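PDB 3NQK: uncharacterized protein from Bacteroides ovatus, which is of unknown function but probably pairs an immunoglobulin-like N-terminal domain with a BT_3044-like C-terminal domain. Local coordinates for residues Ile29-Lys34 / Val39-Pro44; Leu110-Asn115 / Ala150-Val155. All coordinates share one frame; numbering follows the deposited sequence.

Contact 1 of 2, residues Ile29-Lys34 / Val39-Pro44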
# COMPACT_ATOMS: atom_id res chain seq x y z
N ILE A 29 9.15 -0.07 -13.18
CA ILE A 29 8.69 0.50 -11.95
C ILE A 29 8.17 1.92 -12.16
O ILE A 29 8.69 2.69 -12.98
CB ILE A 29 9.77 0.46 -10.83
CG1 ILE A 29 10.92 1.39 -11.12
CG2 ILE A 29 10.28 -0.94 -10.67
CD1 ILE A 29 11.93 1.42 -9.98
N TYR A 30 7.10 2.25 -11.43
CA TYR A 30 6.43 3.53 -11.55
C TYR A 30 6.74 4.38 -10.36
O TYR A 30 6.48 3.98 -9.23
CB TYR A 30 4.92 3.30 -11.65
CG TYR A 30 4.52 2.54 -12.91
CD1 TYR A 30 4.32 3.21 -14.12
CD2 TYR A 30 4.43 1.16 -12.92
CE1 TYR A 30 4.00 2.53 -15.28
CE2 TYR A 30 4.10 0.46 -14.09
CZ TYR A 30 3.89 1.16 -15.26
OH TYR A 30 3.57 0.49 -16.43
N VAL A 31 7.29 5.56 -10.60
CA VAL A 31 7.59 6.49 -9.50
C VAL A 31 6.95 7.83 -9.76
O VAL A 31 7.03 8.36 -10.86
CB VAL A 31 9.10 6.67 -9.32
CG1 VAL A 31 9.77 5.32 -9.32
CG2 VAL A 31 9.66 7.52 -10.39
N ARG A 32 6.29 8.38 -8.76
CA ARG A 32 5.59 9.64 -8.93
C ARG A 32 6.54 10.81 -8.88
O ARG A 32 7.39 10.89 -8.00
CB ARG A 32 4.49 9.81 -7.86
CG ARG A 32 3.89 11.23 -7.81
CD ARG A 32 2.63 11.31 -6.94
NE ARG A 32 1.40 11.30 -7.75
CZ ARG A 32 0.43 10.38 -7.67
NH1 ARG A 32 0.51 9.38 -6.81
NH2 ARG A 32 -0.64 10.48 -8.44
N TYR A 33 6.43 11.70 -9.87
CA TYR A 33 7.18 12.94 -9.86
C TYR A 33 6.49 13.89 -8.90
O TYR A 33 5.39 14.33 -9.15
CB TYR A 33 7.21 13.55 -11.26
CG TYR A 33 8.20 14.69 -11.40
CD1 TYR A 33 7.98 15.92 -10.78
CD2 TYR A 33 9.35 14.54 -12.17
CE1 TYR A 33 8.90 16.98 -10.91
CE2 TYR A 33 10.29 15.59 -12.30
CZ TYR A 33 10.05 16.80 -11.68
OH TYR A 33 10.97 17.82 -11.82
N LYS A 34 7.14 14.17 -7.77
CA LYS A 34 6.52 15.01 -6.74
C LYS A 34 7.13 16.41 -6.65
O LYS A 34 6.93 17.24 -7.54
CB LYS A 34 6.57 14.32 -5.36
CG LYS A 34 5.29 13.60 -4.98
CD LYS A 34 5.39 12.98 -3.56
CE LYS A 34 6.41 11.81 -3.53
NZ LYS A 34 6.32 11.02 -2.27
N VAL A 39 12.15 11.59 -5.20
CA VAL A 39 11.26 10.53 -4.78
C VAL A 39 12.09 9.29 -4.47
O VAL A 39 13.15 9.07 -5.07
CB VAL A 39 10.21 10.22 -5.88
CG1 VAL A 39 10.90 9.73 -7.15
CG2 VAL A 39 9.17 9.18 -5.38
N THR A 40 11.64 8.50 -3.51
CA THR A 40 12.35 7.30 -3.12
C THR A 40 11.61 6.06 -3.57
O THR A 40 10.40 5.99 -3.46
CB THR A 40 12.54 7.22 -1.61
OG1 THR A 40 13.27 8.36 -1.15
CG2 THR A 40 13.30 5.99 -1.24
N TYR A 41 12.36 5.09 -4.09
CA TYR A 41 11.79 3.81 -4.43
C TYR A 41 12.45 2.74 -3.60
O TYR A 41 13.68 2.66 -3.52
CB TYR A 41 11.98 3.51 -5.91
CG TYR A 41 11.33 2.22 -6.33
CD1 TYR A 41 9.96 2.16 -6.57
CD2 TYR A 41 12.07 1.05 -6.46
CE1 TYR A 41 9.35 0.98 -6.93
CE2 TYR A 41 11.46 -0.13 -6.83
CZ TYR A 41 10.10 -0.16 -7.07
OH TYR A 41 9.49 -1.33 -7.44
N GLN A 42 11.64 1.87 -3.02
CA GLN A 42 12.14 0.83 -2.18
C GLN A 42 12.05 -0.53 -2.87
O GLN A 42 10.95 -1.00 -3.20
CB GLN A 42 11.36 0.81 -0.88
CG GLN A 42 11.48 2.13 -0.11
CD GLN A 42 10.90 2.05 1.26
OE1 GLN A 42 9.69 1.98 1.43
NE2 GLN A 42 11.76 2.11 2.27
N LEU A 43 13.22 -1.14 -3.09
CA LEU A 43 13.33 -2.41 -3.76
C LEU A 43 13.73 -3.49 -2.78
O LEU A 43 14.81 -3.44 -2.20
CB LEU A 43 14.36 -2.32 -4.88
CG LEU A 43 14.62 -3.59 -5.66
CD1 LEU A 43 13.34 -4.08 -6.29
CD2 LEU A 43 15.68 -3.31 -6.73
N PRO A 44 12.86 -4.46 -2.56
CA PRO A 44 13.14 -5.49 -1.61
C PRO A 44 14.26 -6.42 -2.04
O PRO A 44 14.33 -6.83 -3.21
CB PRO A 44 11.84 -6.27 -1.54
CG PRO A 44 10.81 -5.32 -1.91
CD PRO A 44 11.42 -4.37 -2.86
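Tyr-41 holds CG anti to its backbone N (chi1 -176°), while Ile-29 places CG1 between its backbone N and carbonyl carbon (chi1 69°) and extends CD1 beyond it. Together these torsions bring the isoleucine methyl over the centre of one face of the tyrosine ring, a CH-pi contact with CD1 3.5 Å from the Tyr-41 ring centroid. The other branch, Ile-29 CG2, lies beside the phenol end, 3.3 Å from Tyr-41 OH, in van der Waals contact. Val-31 crosses the tyrosine at about a right angle and brings CG1 to 4.2 Å from Tyr-41 CD1. Its second methyl, Val-31 CG2, meets Val-39 CG1 at 4.1 Å. Val-39 also lies close to the main chain opposite, with its CB 3.6 Å from Arg-32 O. At the solvent-facing end the aliphatic part of Lys-34 takes over, its CE lying 4.2 Å from Val-39 CG2. A serine at Tyr-41 would probably leave the Ile-29 methyl without its aromatic face and open a gap beside Val-31. Strands 29-32 and 39-44 run roughly antiparallel (151°), but no hydrogen bond joins them and they belong to different sheets, which makes the connection a beta-arch and not a hairpin. Arg-32 leads away to a salt bridge with Asp-314. Strand 27-32 pairs in parallel with strand 149-157, whereas 38-48 pairs antiparallel with 107-115, and Phe-114 of that strand packs against both Val-39 and Tyr-41.

Contact 2 of 2, residues Leu110-Asn115 / Ala150-Val155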
# COMPACT_ATOMS: atom_id res chain seq x y z
N LEU A 110 16.21 -1.88 -0.19
CA LEU A 110 17.20 -1.03 -0.82
C LEU A 110 16.52 0.25 -1.18
O LEU A 110 15.72 0.30 -2.10
CB LEU A 110 17.75 -1.69 -2.09
CG LEU A 110 18.81 -0.91 -2.87
CD1 LEU A 110 20.12 -0.84 -2.11
CD2 LEU A 110 19.03 -1.54 -4.22
N ASN A 111 16.77 1.29 -0.41
CA ASN A 111 16.21 2.59 -0.68
C ASN A 111 16.95 3.28 -1.81
O ASN A 111 18.09 3.72 -1.64
CB ASN A 111 16.24 3.45 0.57
CG ASN A 111 15.44 2.85 1.69
OD1 ASN A 111 14.24 2.66 1.56
ND2 ASN A 111 16.09 2.55 2.79
N ILE A 112 16.33 3.30 -2.99
CA ILE A 112 16.87 4.01 -4.13
C ILE A 112 16.25 5.39 -4.16
O ILE A 112 15.04 5.52 -4.31
CB ILE A 112 16.51 3.32 -5.46
CG1 ILE A 112 16.96 1.87 -5.45
CG2 ILE A 112 17.13 4.04 -6.61
CD1 ILE A 112 16.69 1.15 -6.79
N ASP A 113 17.08 6.41 -4.04
CA ASP A 113 16.63 7.81 -4.03
C ASP A 113 16.85 8.49 -5.39
O ASP A 113 17.99 8.72 -5.81
CB ASP A 113 17.37 8.59 -2.91
CG ASP A 113 16.96 8.15 -1.52
OD1 ASP A 113 15.77 7.82 -1.32
OD2 ASP A 113 17.82 8.13 -0.62
N PHE A 114 15.76 8.86 -6.04
CA PHE A 114 15.83 9.46 -7.36
C PHE A 114 15.70 10.97 -7.29
O PHE A 114 14.93 11.51 -6.46
CB PHE A 114 14.71 8.91 -8.26
CG PHE A 114 14.91 7.48 -8.69
CD1 PHE A 114 15.88 7.16 -9.62
CD2 PHE A 114 14.09 6.48 -8.22
CE1 PHE A 114 16.05 5.84 -10.04
CE2 PHE A 114 14.25 5.16 -8.65
CZ PHE A 114 15.24 4.85 -9.54
N ASN A 115 16.44 11.65 -8.17
CA ASN A 115 16.26 13.07 -8.41
C ASN A 115 15.86 13.25 -9.87
O ASN A 115 16.72 13.27 -10.77
CB ASN A 115 17.54 13.85 -8.12
CG ASN A 115 17.40 15.34 -8.42
OD1 ASN A 115 16.48 16.00 -7.92
ND2 ASN A 115 18.29 15.86 -9.26
N ALA A 150 18.60 -7.11 -11.61
CA ALA A 150 17.35 -6.36 -11.68
C ALA A 150 17.53 -5.24 -12.71
O ALA A 150 18.46 -4.44 -12.62
CB ALA A 150 17.00 -5.79 -10.33
N LEU A 151 16.71 -5.25 -13.75
CA LEU A 151 16.78 -4.22 -14.77
C LEU A 151 15.56 -3.33 -14.65
O LEU A 151 14.47 -3.62 -15.20
CB LEU A 151 16.87 -4.84 -16.15
CG LEU A 151 18.08 -5.78 -16.33
CD1 LEU A 151 18.06 -6.47 -17.72
CD2 LEU A 151 19.39 -5.02 -16.11
N LEU A 152 15.74 -2.25 -13.89
CA LEU A 152 14.66 -1.37 -13.57
C LEU A 152 14.41 -0.32 -14.67
O LEU A 152 15.24 0.56 -14.90
CB LEU A 152 14.95 -0.67 -12.25
CG LEU A 152 15.29 -1.58 -11.06
CD1 LEU A 152 15.37 -0.77 -9.79
CD2 LEU A 152 14.26 -2.68 -10.90
N LYS A 153 13.26 -0.42 -15.35
CA LYS A 153 12.81 0.61 -16.29
C LYS A 153 12.01 1.62 -15.49
O LYS A 153 10.85 1.38 -15.12
CB LYS A 153 11.95 -0.01 -17.39
CG LYS A 153 11.54 0.94 -18.56
CD LYS A 153 10.44 0.30 -19.40
CE LYS A 153 9.93 1.20 -20.45
NZ LYS A 153 8.76 0.59 -21.11
N VAL A 154 12.64 2.74 -15.18
CA VAL A 154 12.05 3.73 -14.30
C VAL A 154 11.14 4.63 -15.09
O VAL A 154 11.56 5.28 -16.02
CB VAL A 154 13.15 4.58 -13.63
CG1 VAL A 154 12.56 5.47 -12.55
CG2 VAL A 154 14.23 3.68 -13.03
N VAL A 155 9.85 4.60 -14.75
CA VAL A 155 8.84 5.41 -15.45
C VAL A 155 8.22 6.41 -14.48
O VAL A 155 7.35 6.06 -13.69
CB VAL A 155 7.73 4.54 -16.04
CG1 VAL A 155 6.73 5.40 -16.77
CG2 VAL A 155 8.31 3.46 -16.99
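Asp-113 OD1 and Thr-40 OG1, joined in a probable hydrogen bond, lie on the outer side of 110-115, away from the face on which Ile-112 and Phe-114 meet Leu-152 and Val-154. Asn-111 OD1 is bonded in the same manner to Gln-42 NE2; the inward side carries only apolar contacts to 150-155. There Ile-112 and Leu-152 reach toward each other tip to tip, with Ile-112 CD1 3.8 Å from Leu-152 CD1. Two residues further along each strand, Phe-114 and Val-154 approach from opposite directions. The end of the ring, Phe-114 CZ, touches Val-154 CG2 at 3.8 Å, while Val-154 CG1 lies over one ring face, displaced toward the rim. Val-154 sets CG1 anti to the backbone N (chi1 -171°) and CG2 beside that N, which points both methyls at the end of the Phe-114 ring. The opposite face of the phenylalanine is covered by Ile-112 CG2, 3.6 Å above the ring plane and again toward its rim; the ring is thus held between two aliphatic groups. Backbones stay well apart, Phe-114 CA being 9.8 Å from Val-154 CA. Leu-129 of strand 125-133 adds to this buried layer, touching both Ile-112 and Leu-152. Two sheets meeting through the ends of their apolar side chains form the core of a beta-sandwich, consistent with the immunoglobulin-like fold of the E-set clan.

In the fold
From the N terminus the chain runs along strand 27-32, turns through a short connection and returns as strand 38-48 on the other sheet; contact 1 closes this loop over only four intervening residues. The chain then passes through helix 65-76 and several strands before reaching 107-115, and contact 2 closes a longer loop of 34 residues that includes strand 125-133. The contacts follow in series, neither nested nor crossed. Their centres are 7 Å apart because strands 38-48 and 107-115 are neighbours in one sheet, and 27-32 and 149-157 in the other. Both contacts therefore join the same two sheets, first through an early pair of strands and again through a later one.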